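Local coordinates for pesticidal crystal protein Cry2Aa (Bacillus thuringiensis serovar kurstaki, PDB 1I5P), which binds midgut epithelial cells of dipteran and lepidopteran larvae and promotes their colloid-osmotic lysis, acting as an insecticidal delta-endotoxin, at residues Q284-T289 against L431-E436; N305-G310 against N341-V346; S312-S317 against L335-V340; R424-V429 against A462-V467. All coordinates share one frame; numbering follows the deposited sequence.

How the contacts relate
All four contacts lie in the middle domain, the beta prism of this three-domain toxin. Contacts 2 and 3 belong to one long hairpin, strands 308-321 and 329-342: contact 3 is nested within the loop closed by contact 2, their centres about 18 Å apart. Contact 4 follows later in the chain and pairs strands 422-430 and 462-469 of another sheet; its centre lies about 12 Å from contact 3's and 14 Å from contact 2's, and it touches both, so two sheets of the prism meet here. Contact 1, alternating in sequence with contact 4, runs into helix 435-438, packs on Tyr463 of contact 4 (centres about 15 Å apart) and lies against helix 293-300.

Contact 1 of 4, residues Q284-T289 against L431-E436; sequences QTQSFT and LVIRNE
Gln286 lays its carboxamide alongside the backbone of Ile433 and grips it at two points. Atom OE1 accepts the Ile433 N-H at 2.9 Å in a nearly straight bond (169° at the hydrogen), with the donor tilted only modestly from the carbonyl plane, while NE2 returns a weak bond to Ile433 O at 3.3 Å. The side chain spans the gap because CG stands opposite the backbone N (chi1 -176°) and the chain beyond it is extended; together the two bonds would limit rotation of the amide. Beyond the amide, the Ile433 side chain meets the Phe288 ring at about a right angle, CD1 lying 3.9 Å from CE2. Two waters bridge the other end: both donate to Leu431 O, one also bonding Thr285 OG1 and the other accepting from Gln286 N at 3.0 Å. A glutamine side chain thus bridges two loop stretches of the middle domain. Ile433 and Phe288 both pack on Leu296 of helix 293-300 and on Leu438 of helix 435-438, Phe288 is backbone-bonded to Thr236 of strand 235-237, and Leu431 rests on Tyr463 of strand 462-469.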
# COMPACT_ATOMS: atom_id res chain seq x y z
N GLN A 284 -10.29 -15.88 -16.94
CA GLN A 284 -8.92 -15.70 -16.47
C GLN A 284 -8.45 -17.01 -15.84
O GLN A 284 -8.57 -17.20 -14.63
CB GLN A 284 -8.88 -14.55 -15.47
CG GLN A 284 -9.51 -13.27 -16.01
CD GLN A 284 -11.01 -13.19 -15.78
OE1 GLN A 284 -11.69 -14.20 -15.63
NE2 GLN A 284 -11.54 -11.97 -15.78
N THR A 285 -7.89 -17.88 -16.67
CA THR A 285 -7.47 -19.21 -16.23
C THR A 285 -6.00 -19.48 -15.91
O THR A 285 -5.70 -20.42 -15.18
CB THR A 285 -7.87 -20.25 -17.29
OG1 THR A 285 -7.44 -19.80 -18.58
CG2 THR A 285 -9.38 -20.44 -17.31
N GLN A 286 -5.09 -18.68 -16.44
CA GLN A 286 -3.68 -18.93 -16.19
C GLN A 286 -3.34 -18.98 -14.71
O GLN A 286 -3.82 -18.18 -13.91
CB GLN A 286 -2.83 -17.89 -16.91
CG GLN A 286 -1.34 -18.14 -16.79
CD GLN A 286 -0.54 -17.32 -17.79
OE1 GLN A 286 -1.03 -16.33 -18.33
NE2 GLN A 286 0.70 -17.73 -18.03
N SER A 287 -2.50 -19.94 -14.34
CA SER A 287 -2.08 -20.11 -12.96
C SER A 287 -0.67 -19.55 -12.83
O SER A 287 0.13 -19.66 -13.76
CB SER A 287 -2.11 -21.60 -12.59
OG SER A 287 -1.97 -21.78 -11.19
N PHE A 288 -0.37 -18.92 -11.70
CA PHE A 288 0.96 -18.35 -11.50
C PHE A 288 1.60 -18.80 -10.20
O PHE A 288 0.91 -19.16 -9.24
CB PHE A 288 0.89 -16.81 -11.50
CG PHE A 288 0.27 -16.23 -12.74
CD1 PHE A 288 -1.09 -15.99 -12.80
CD2 PHE A 288 1.06 -15.92 -13.85
CE1 PHE A 288 -1.68 -15.46 -13.95
CE2 PHE A 288 0.49 -15.39 -15.00
CZ PHE A 288 -0.88 -15.16 -15.05
N THR A 289 2.92 -18.75 -10.18
CA THR A 289 3.70 -19.10 -9.00
C THR A 289 4.49 -17.86 -8.58
O THR A 289 4.54 -16.87 -9.30
CB THR A 289 4.69 -20.25 -9.31
OG1 THR A 289 5.61 -19.83 -10.32
CG2 THR A 289 3.94 -21.48 -9.79
N LEU A 431 -4.83 -13.30 -22.21
CA LEU A 431 -5.29 -14.61 -21.76
C LEU A 431 -4.12 -15.47 -21.29
O LEU A 431 -4.20 -16.13 -20.26
CB LEU A 431 -6.05 -15.33 -22.87
CG LEU A 431 -6.61 -16.72 -22.51
CD1 LEU A 431 -7.59 -16.60 -21.35
CD2 LEU A 431 -7.28 -17.34 -23.72
N VAL A 432 -3.03 -15.44 -22.05
CA VAL A 432 -1.85 -16.22 -21.70
C VAL A 432 -0.59 -15.38 -21.84
O VAL A 432 -0.31 -14.85 -22.91
CB VAL A 432 -1.70 -17.47 -22.61
CG1 VAL A 432 -0.51 -18.31 -22.16
CG2 VAL A 432 -2.98 -18.30 -22.59
N ILE A 433 0.16 -15.27 -20.75
CA ILE A 433 1.41 -14.52 -20.76
C ILE A 433 2.50 -15.52 -21.10
O ILE A 433 2.61 -16.56 -20.45
CB ILE A 433 1.72 -13.90 -19.39
CG1 ILE A 433 0.59 -12.96 -18.97
CG2 ILE A 433 3.06 -13.17 -19.45
CD1 ILE A 433 0.68 -12.48 -17.55
N ARG A 434 3.30 -15.21 -22.11
CA ARG A 434 4.39 -16.09 -22.54
C ARG A 434 5.40 -16.28 -21.41
O ARG A 434 5.61 -15.38 -20.60
CB ARG A 434 5.09 -15.48 -23.76
CG ARG A 434 4.14 -14.82 -24.76
CD ARG A 434 4.81 -14.50 -26.09
NE ARG A 434 5.81 -13.43 -26.04
CZ ARG A 434 7.08 -13.57 -26.42
NH1 ARG A 434 7.51 -14.75 -26.86
NH2 ARG A 434 7.92 -12.54 -26.39
N ASN A 435 6.02 -17.45 -21.35
CA ASN A 435 7.02 -17.69 -20.31
C ASN A 435 8.19 -16.75 -20.57
O ASN A 435 8.91 -16.39 -19.64
CB ASN A 435 7.52 -19.14 -20.33
CG ASN A 435 6.51 -20.12 -19.76
OD1 ASN A 435 5.71 -19.78 -18.88
ND2 ASN A 435 6.56 -21.36 -20.23
N GLU A 436 8.37 -16.34 -21.82
CA GLU A 436 9.45 -15.43 -22.17
C GLU A 436 9.24 -14.09 -21.49
O GLU A 436 10.20 -13.37 -21.20
CB GLU A 436 9.54 -15.23 -23.68
CG GLU A 436 9.88 -16.49 -24.47
CD GLU A 436 8.63 -17.22 -24.96
OE1 GLU A 436 7.86 -17.72 -24.11
OE2 GLU A 436 8.44 -17.31 -26.19
O HOH W 1 -4.64 -18.95 -19.65
O HOH W 2 -5.68 -16.08 -17.85

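Contact 2 of 4, residues N305-G310 against N341-V346; sequences NYILSG and NYSGGV
The two backbones run antiparallel, Leu308 opposite Tyr342 in a non-hydrogen-bonded pair and Gly310 opposite Asn341 in a hydrogen-bonded one, and the register slips by one residue between them to make a classic beta bulge. Asn341 O takes both bulge donors from the same face of its carbonyl plane: Ser309 N at 2.9 Å and Gly310 N at 3.2 Å, the latter well above that plane. Asn341 N answers to Gly310 O at 2.6 Å. Further along, Ile307 O receives Ser343 N at 3.0 Å and, weakly, Ser343 OG, which also sits against Ile307 CB.

Past the paired residues the chain 341-346 curls back, closed by Tyr342 N to Val346 O, and this brings Val346 over Tyr306. CG1 of Val346 stands 4.2 Å from the Tyr306 ring centroid, only 1° off the ring normal, a CH-pi contact over the face, while CG2 presses closer to CE2 of that ring. The Tyr306 CB also meets Tyr342 CB at 3.8 Å. With CG anti to the carbonyl carbon (chi1 -50°), the Tyr342 ring lies beside Leu308, CD2 3.7 Å from Leu308 CA and CE2 near Leu308 CD1; Val346 O is in the ring plane at its edge.

The bulge sits where strands 308-321 and 329-342 meet at the open end of their hairpin. Ile307 packs on strand 474-477, Ser309 OG bonds Ser7 OG, and Leu308 together with the Tyr342 hydroxyl, which bonds Asn425 OD1, reaches strand 422-430.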
# COMPACT_ATOMS: atom_id res chain seq x y z
N ASN A 305 4.39 6.73 -11.84
CA ASN A 305 4.72 8.10 -11.49
C ASN A 305 3.92 9.12 -12.30
O ASN A 305 3.99 10.32 -12.07
CB ASN A 305 6.22 8.35 -11.65
CG ASN A 305 6.71 8.11 -13.06
OD1 ASN A 305 6.33 7.14 -13.71
ND2 ASN A 305 7.57 9.00 -13.54
N TYR A 306 3.14 8.63 -13.26
CA TYR A 306 2.32 9.50 -14.09
C TYR A 306 0.89 9.57 -13.54
O TYR A 306 0.51 8.79 -12.67
CB TYR A 306 2.29 9.00 -15.54
CG TYR A 306 3.55 9.32 -16.30
CD1 TYR A 306 4.66 8.48 -16.22
CD2 TYR A 306 3.66 10.49 -17.04
CE1 TYR A 306 5.86 8.81 -16.86
CE2 TYR A 306 4.85 10.83 -17.69
CZ TYR A 306 5.94 9.99 -17.59
OH TYR A 306 7.11 10.35 -18.22
N ILE A 307 0.12 10.53 -14.06
CA ILE A 307 -1.26 10.70 -13.62
C ILE A 307 -2.22 10.00 -14.57
O ILE A 307 -2.39 10.41 -15.72
CB ILE A 307 -1.61 12.20 -13.50
CG1 ILE A 307 -0.72 12.83 -12.41
CG2 ILE A 307 -3.09 12.38 -13.18
CD1 ILE A 307 -0.93 14.31 -12.21
N LEU A 308 -2.83 8.93 -14.07
CA LEU A 308 -3.77 8.11 -14.83
C LEU A 308 -4.92 8.92 -15.41
O LEU A 308 -5.63 9.62 -14.69
CB LEU A 308 -4.33 7.01 -13.93
CG LEU A 308 -5.34 6.02 -14.53
CD1 LEU A 308 -4.67 5.23 -15.65
CD2 LEU A 308 -5.85 5.07 -13.44
N SER A 309 -5.10 8.80 -16.72
CA SER A 309 -6.15 9.53 -17.42
C SER A 309 -7.29 8.60 -17.82
O SER A 309 -8.46 8.92 -17.65
CB SER A 309 -5.58 10.20 -18.67
OG SER A 309 -6.60 10.88 -19.38
N GLY A 310 -6.93 7.44 -18.37
CA GLY A 310 -7.94 6.49 -18.79
C GLY A 310 -7.36 5.33 -19.59
O GLY A 310 -6.18 5.00 -19.47
N ASN A 341 -3.78 5.10 -20.57
CA ASN A 341 -3.32 6.44 -20.93
C ASN A 341 -3.06 7.33 -19.72
O ASN A 341 -3.72 7.20 -18.68
CB ASN A 341 -4.34 7.11 -21.85
CG ASN A 341 -4.68 6.25 -23.05
OD1 ASN A 341 -3.79 5.76 -23.75
ND2 ASN A 341 -5.97 6.05 -23.30
N TYR A 342 -2.10 8.24 -19.86
CA TYR A 342 -1.73 9.14 -18.77
C TYR A 342 -1.50 10.57 -19.26
O TYR A 342 -1.39 10.84 -20.46
CB TYR A 342 -0.45 8.65 -18.09
CG TYR A 342 -0.44 7.19 -17.70
CD1 TYR A 342 -0.22 6.19 -18.64
CD2 TYR A 342 -0.66 6.80 -16.37
CE1 TYR A 342 -0.21 4.84 -18.28
CE2 TYR A 342 -0.65 5.46 -16.00
CZ TYR A 342 -0.42 4.48 -16.96
OH TYR A 342 -0.43 3.15 -16.61
N SER A 343 -1.43 11.49 -18.30
CA SER A 343 -1.18 12.90 -18.58
C SER A 343 0.18 13.00 -19.25
O SER A 343 1.07 12.18 -18.99
CB SER A 343 -1.17 13.71 -17.29
OG SER A 343 -2.43 13.64 -16.63
N GLY A 344 0.35 14.01 -20.10
CA GLY A 344 1.61 14.19 -20.78
C GLY A 344 1.66 13.40 -22.07
O GLY A 344 2.69 13.36 -22.75
N GLY A 345 0.55 12.76 -22.40
CA GLY A 345 0.47 11.97 -23.61
C GLY A 345 1.13 10.61 -23.50
O GLY A 345 1.30 9.91 -24.50
N VAL A 346 1.49 10.22 -22.28
CA VAL A 346 2.13 8.93 -22.06
C VAL A 346 1.13 7.77 -22.03
O VAL A 346 -0.03 7.93 -21.67
CB VAL A 346 2.93 8.97 -20.73
CG1 VAL A 346 3.41 7.58 -20.36
CG2 VAL A 346 4.12 9.91 -20.87

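Contact 3 of 4, residues S312-S317 against L335-V340; sequences SGTRLS and LNSARV
Ser312 pairs with Arg339 through two backbone bonds, Ser312 N to Arg339 O and Arg339 N to Ser312 O, both 2.9 Å. Its OG, held between the backbone N and the carbonyl carbon (chi1 72°), rises on the same face as Arg339 CB, 4.0 Å away, and shares a water with Arg339 NE. The hydroxyl also bonds His358 ND1. Gly313 comes next, facing Ala338 in a non-hydrogen-bonded pair whose CA atoms are just 4.0 Å apart; Ser337 O lies 3.0 Å from Gly313 CA, on the side from which a side chain would leave.

Thr314 gives its N-H to Ser337 O and takes Asn336 N on its own O, both at 2.8 Å, the second bond nearly axial to the carbonyl. The strands, 308-321 and 329-342, form a long antiparallel beta hairpin in one sheet of the prism domain; after Thr314 the register slips by one residue. On one face Thr314 OG1 touches Ser337 CB; the hydroxyl of that serine is held by Ala353 O and His358 NE2. On the other, Leu335 sends CD1 to within 3.4 Å of Thr314 O, while its neighbours Ala462 and Leu464 belong to strand 462-469.

Arg315 sits opposite Leu335 and extends to Ala408 O through NH1. Leu316 then crosses the Asn336 amide at about a right angle, CD1 lying 3.6 Å from ND2; Ser334 bonds the OD1 of that amide.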
# COMPACT_ATOMS: atom_id res chain seq x y z
N SER A 312 -7.83 2.93 -23.54
CA SER A 312 -8.39 2.80 -24.87
C SER A 312 -8.33 1.31 -25.12
O SER A 312 -7.52 0.61 -24.51
CB SER A 312 -7.54 3.55 -25.91
OG SER A 312 -6.32 2.88 -26.16
N GLY A 313 -9.20 0.80 -25.98
CA GLY A 313 -9.17 -0.62 -26.24
C GLY A 313 -10.11 -1.05 -27.34
O GLY A 313 -10.83 -0.23 -27.92
N THR A 314 -10.10 -2.35 -27.62
CA THR A 314 -10.96 -2.91 -28.64
C THR A 314 -12.01 -3.81 -28.01
O THR A 314 -11.69 -4.89 -27.53
CB THR A 314 -10.16 -3.76 -29.64
OG1 THR A 314 -9.05 -3.01 -30.14
CG2 THR A 314 -11.05 -4.20 -30.80
N ARG A 315 -13.26 -3.36 -28.00
CA ARG A 315 -14.33 -4.17 -27.45
C ARG A 315 -15.14 -4.75 -28.61
O ARG A 315 -15.44 -4.05 -29.58
CB ARG A 315 -15.25 -3.35 -26.55
CG ARG A 315 -15.98 -2.22 -27.25
CD ARG A 315 -16.80 -1.47 -26.22
NE ARG A 315 -17.23 -0.16 -26.69
CZ ARG A 315 -17.64 0.81 -25.88
NH1 ARG A 315 -17.68 0.60 -24.57
NH2 ARG A 315 -18.02 1.98 -26.37
N LEU A 316 -15.48 -6.03 -28.51
CA LEU A 316 -16.25 -6.67 -29.56
C LEU A 316 -17.50 -7.37 -29.01
O LEU A 316 -17.46 -7.98 -27.94
CB LEU A 316 -15.39 -7.70 -30.30
CG LEU A 316 -14.18 -7.19 -31.08
CD1 LEU A 316 -13.41 -8.37 -31.67
CD2 LEU A 316 -14.63 -6.25 -32.19
N SER A 317 -18.59 -7.25 -29.75
CA SER A 317 -19.87 -7.88 -29.42
C SER A 317 -20.31 -8.70 -30.62
O SER A 317 -20.87 -8.17 -31.58
CB SER A 317 -20.94 -6.84 -29.11
OG SER A 317 -20.87 -6.41 -27.76
N LEU A 335 -12.97 -7.90 -24.66
CA LEU A 335 -12.02 -6.80 -24.75
C LEU A 335 -10.79 -7.51 -25.29
O LEU A 335 -10.14 -8.28 -24.57
CB LEU A 335 -11.72 -6.19 -23.38
CG LEU A 335 -10.61 -5.13 -23.39
CD1 LEU A 335 -11.01 -3.97 -24.28
CD2 LEU A 335 -10.33 -4.66 -21.97
N ASN A 336 -10.50 -7.28 -26.56
CA ASN A 336 -9.39 -7.93 -27.23
C ASN A 336 -8.04 -7.24 -27.12
O ASN A 336 -7.00 -7.88 -27.27
CB ASN A 336 -9.76 -8.11 -28.71
CG ASN A 336 -10.92 -9.07 -28.91
OD1 ASN A 336 -11.95 -8.99 -28.23
ND2 ASN A 336 -10.76 -10.00 -29.85
N SER A 337 -8.06 -5.94 -26.87
CA SER A 337 -6.84 -5.16 -26.77
C SER A 337 -7.06 -3.95 -25.89
O SER A 337 -8.16 -3.40 -25.83
CB SER A 337 -6.41 -4.70 -28.17
OG SER A 337 -5.20 -3.96 -28.12
N ALA A 338 -6.01 -3.51 -25.21
CA ALA A 338 -6.12 -2.37 -24.33
C ALA A 338 -4.80 -1.68 -24.09
O ALA A 338 -3.73 -2.27 -24.23
CB ALA A 338 -6.72 -2.80 -23.00
N ARG A 339 -4.88 -0.40 -23.74
CA ARG A 339 -3.70 0.39 -23.44
C ARG A 339 -4.16 1.48 -22.49
O ARG A 339 -5.19 2.11 -22.70
CB ARG A 339 -3.10 0.98 -24.72
CG ARG A 339 -1.83 1.81 -24.49
CD ARG A 339 -1.02 1.94 -25.78
NE ARG A 339 -1.84 2.43 -26.89
CZ ARG A 339 -1.49 2.33 -28.17
NH1 ARG A 339 -0.34 1.77 -28.51
NH2 ARG A 339 -2.30 2.80 -29.12
N VAL A 340 -3.38 1.68 -21.43
CA VAL A 340 -3.68 2.68 -20.42
C VAL A 340 -3.05 4.02 -20.82
O VAL A 340 -1.93 4.06 -21.34
CB VAL A 340 -3.13 2.24 -19.05
CG1 VAL A 340 -3.45 3.27 -17.99
CG2 VAL A 340 -3.73 0.88 -18.67
O HOH W 3 -4.04 4.46 -26.12

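Contact 4 of 4, residues R424-V429 against A462-V467; sequences RNISGV and AYLVSV
Val467 and Asn425 project to the same face of the sheet and stand side by side, CB to CB at 3.7 Å, with the valine CG2 placed opposite its own carbonyl carbon and leaning over Asn425 O at 3.3 Å. The asparagine amide turns away from the valine: with OD1 already engaged by Tyr342, and weakly by Ile426 N, ND2 donates to Val302 O, which fixes its rotation. The same face carries Ser427 beside Val465 and Val429 beside Tyr463. There the tyrosine ring leads away from the partner strand, leaving Tyr463 CB 3.6 Å from Val429 O, and its hydroxyl bonds Gln283 OE1.

On the other face Ile426 and Leu464 lie diagonally, CG2 of the isoleucine 4.4 Å from CB of the leucine. Gly428, two residues after Ile426, faces Leu464, their CA atoms 3.7 Å apart, and Leu464 CD2 fills the side on which it has no side chain. The backbone ladder is antiparallel, five of its bonds being 2.8 Å, among them Ser427 N to Val465 O in the carbonyl plane. It ends in a classic beta bulge, where Arg424 and Asn425 both turn their N-H groups, weakly, to Val467 O.

Strand 462-469 is central in this three-stranded sheet, between 422-430 and 275-278. Phe300 of helix 293-300 packs on Ser427, Val429 and Val465, while Ile426 meets Val340 and Leu464 meets Ala338 of strand 329-342, joining two sheets of the prism domain.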
# COMPACT_ATOMS: atom_id res chain seq x y z
N ARG A 424 -4.89 4.58 -8.73
CA ARG A 424 -3.85 5.45 -9.28
C ARG A 424 -3.18 4.89 -10.53
O ARG A 424 -2.36 5.56 -11.16
CB ARG A 424 -2.80 5.75 -8.22
CG ARG A 424 -3.33 6.63 -7.08
CD ARG A 424 -3.86 7.96 -7.60
NE ARG A 424 -4.40 8.77 -6.52
CZ ARG A 424 -5.09 9.90 -6.69
NH1 ARG A 424 -5.32 10.36 -7.92
NH2 ARG A 424 -5.56 10.55 -5.64
N ASN A 425 -3.50 3.65 -10.88
CA ASN A 425 -2.95 3.06 -12.09
C ASN A 425 -3.79 1.89 -12.55
O ASN A 425 -4.53 1.29 -11.76
CB ASN A 425 -1.50 2.60 -11.87
CG ASN A 425 -0.74 2.41 -13.19
OD1 ASN A 425 -1.18 2.88 -14.23
ND2 ASN A 425 0.39 1.73 -13.13
N ILE A 426 -3.71 1.59 -13.84
CA ILE A 426 -4.44 0.48 -14.42
C ILE A 426 -3.45 -0.31 -15.26
O ILE A 426 -2.55 0.25 -15.88
CB ILE A 426 -5.60 0.95 -15.31
CG1 ILE A 426 -6.67 1.64 -14.45
CG2 ILE A 426 -6.21 -0.23 -16.06
CD1 ILE A 426 -7.78 2.30 -15.25
N SER A 427 -3.61 -1.63 -15.27
CA SER A 427 -2.74 -2.48 -16.05
C SER A 427 -3.61 -3.62 -16.55
O SER A 427 -4.83 -3.49 -16.60
CB SER A 427 -1.59 -3.01 -15.20
OG SER A 427 -0.60 -3.63 -16.00
N GLY A 428 -2.99 -4.73 -16.91
CA GLY A 428 -3.77 -5.85 -17.40
C GLY A 428 -2.88 -6.93 -17.96
O GLY A 428 -1.67 -6.75 -18.10
N VAL A 429 -3.48 -8.07 -18.27
CA VAL A 429 -2.75 -9.19 -18.84
C VAL A 429 -3.57 -9.85 -19.94
O VAL A 429 -4.79 -9.73 -19.97
CB VAL A 429 -2.42 -10.26 -17.77
CG1 VAL A 429 -1.53 -9.66 -16.69
CG2 VAL A 429 -3.70 -10.82 -17.16
N ALA A 462 -7.79 -9.06 -23.29
CA ALA A 462 -7.14 -8.17 -22.35
C ALA A 462 -7.95 -8.18 -21.06
O ALA A 462 -9.13 -7.87 -21.07
CB ALA A 462 -7.07 -6.76 -22.92
N TYR A 463 -7.30 -8.56 -19.96
CA TYR A 463 -7.95 -8.59 -18.66
C TYR A 463 -7.23 -7.56 -17.79
O TYR A 463 -6.08 -7.75 -17.42
CB TYR A 463 -7.87 -9.99 -18.06
CG TYR A 463 -8.56 -11.03 -18.93
CD1 TYR A 463 -7.82 -11.93 -19.69
CD2 TYR A 463 -9.95 -11.08 -19.00
CE1 TYR A 463 -8.46 -12.87 -20.52
CE2 TYR A 463 -10.60 -12.00 -19.82
CZ TYR A 463 -9.85 -12.89 -20.58
OH TYR A 463 -10.52 -13.80 -21.38
N LEU A 464 -7.93 -6.48 -17.48
CA LEU A 464 -7.36 -5.38 -16.71
C LEU A 464 -7.21 -5.59 -15.21
O LEU A 464 -7.93 -6.38 -14.59
CB LEU A 464 -8.17 -4.11 -16.96
CG LEU A 464 -8.42 -3.82 -18.44
CD1 LEU A 464 -9.12 -2.49 -18.60
CD2 LEU A 464 -7.10 -3.83 -19.20
N VAL A 465 -6.24 -4.87 -14.66
CA VAL A 465 -5.91 -4.90 -13.25
C VAL A 465 -5.95 -3.47 -12.72
O VAL A 465 -5.32 -2.58 -13.30
CB VAL A 465 -4.47 -5.46 -13.06
CG1 VAL A 465 -4.02 -5.30 -11.61
CG2 VAL A 465 -4.43 -6.93 -13.49
N SER A 466 -6.70 -3.24 -11.65
CA SER A 466 -6.75 -1.91 -11.07
C SER A 466 -5.75 -1.84 -9.92
O SER A 466 -5.63 -2.77 -9.12
CB SER A 466 -8.17 -1.57 -10.60
OG SER A 466 -8.70 -2.54 -9.72
N VAL A 467 -5.00 -0.74 -9.87
CA VAL A 467 -3.98 -0.51 -8.85
C VAL A 467 -4.49 0.54 -7.88
O VAL A 467 -4.64 1.71 -8.24
CB VAL A 467 -2.66 -0.02 -9.48
CG1 VAL A 467 -1.55 -0.04 -8.44
CG2 VAL A 467 -2.29 -0.89 -10.68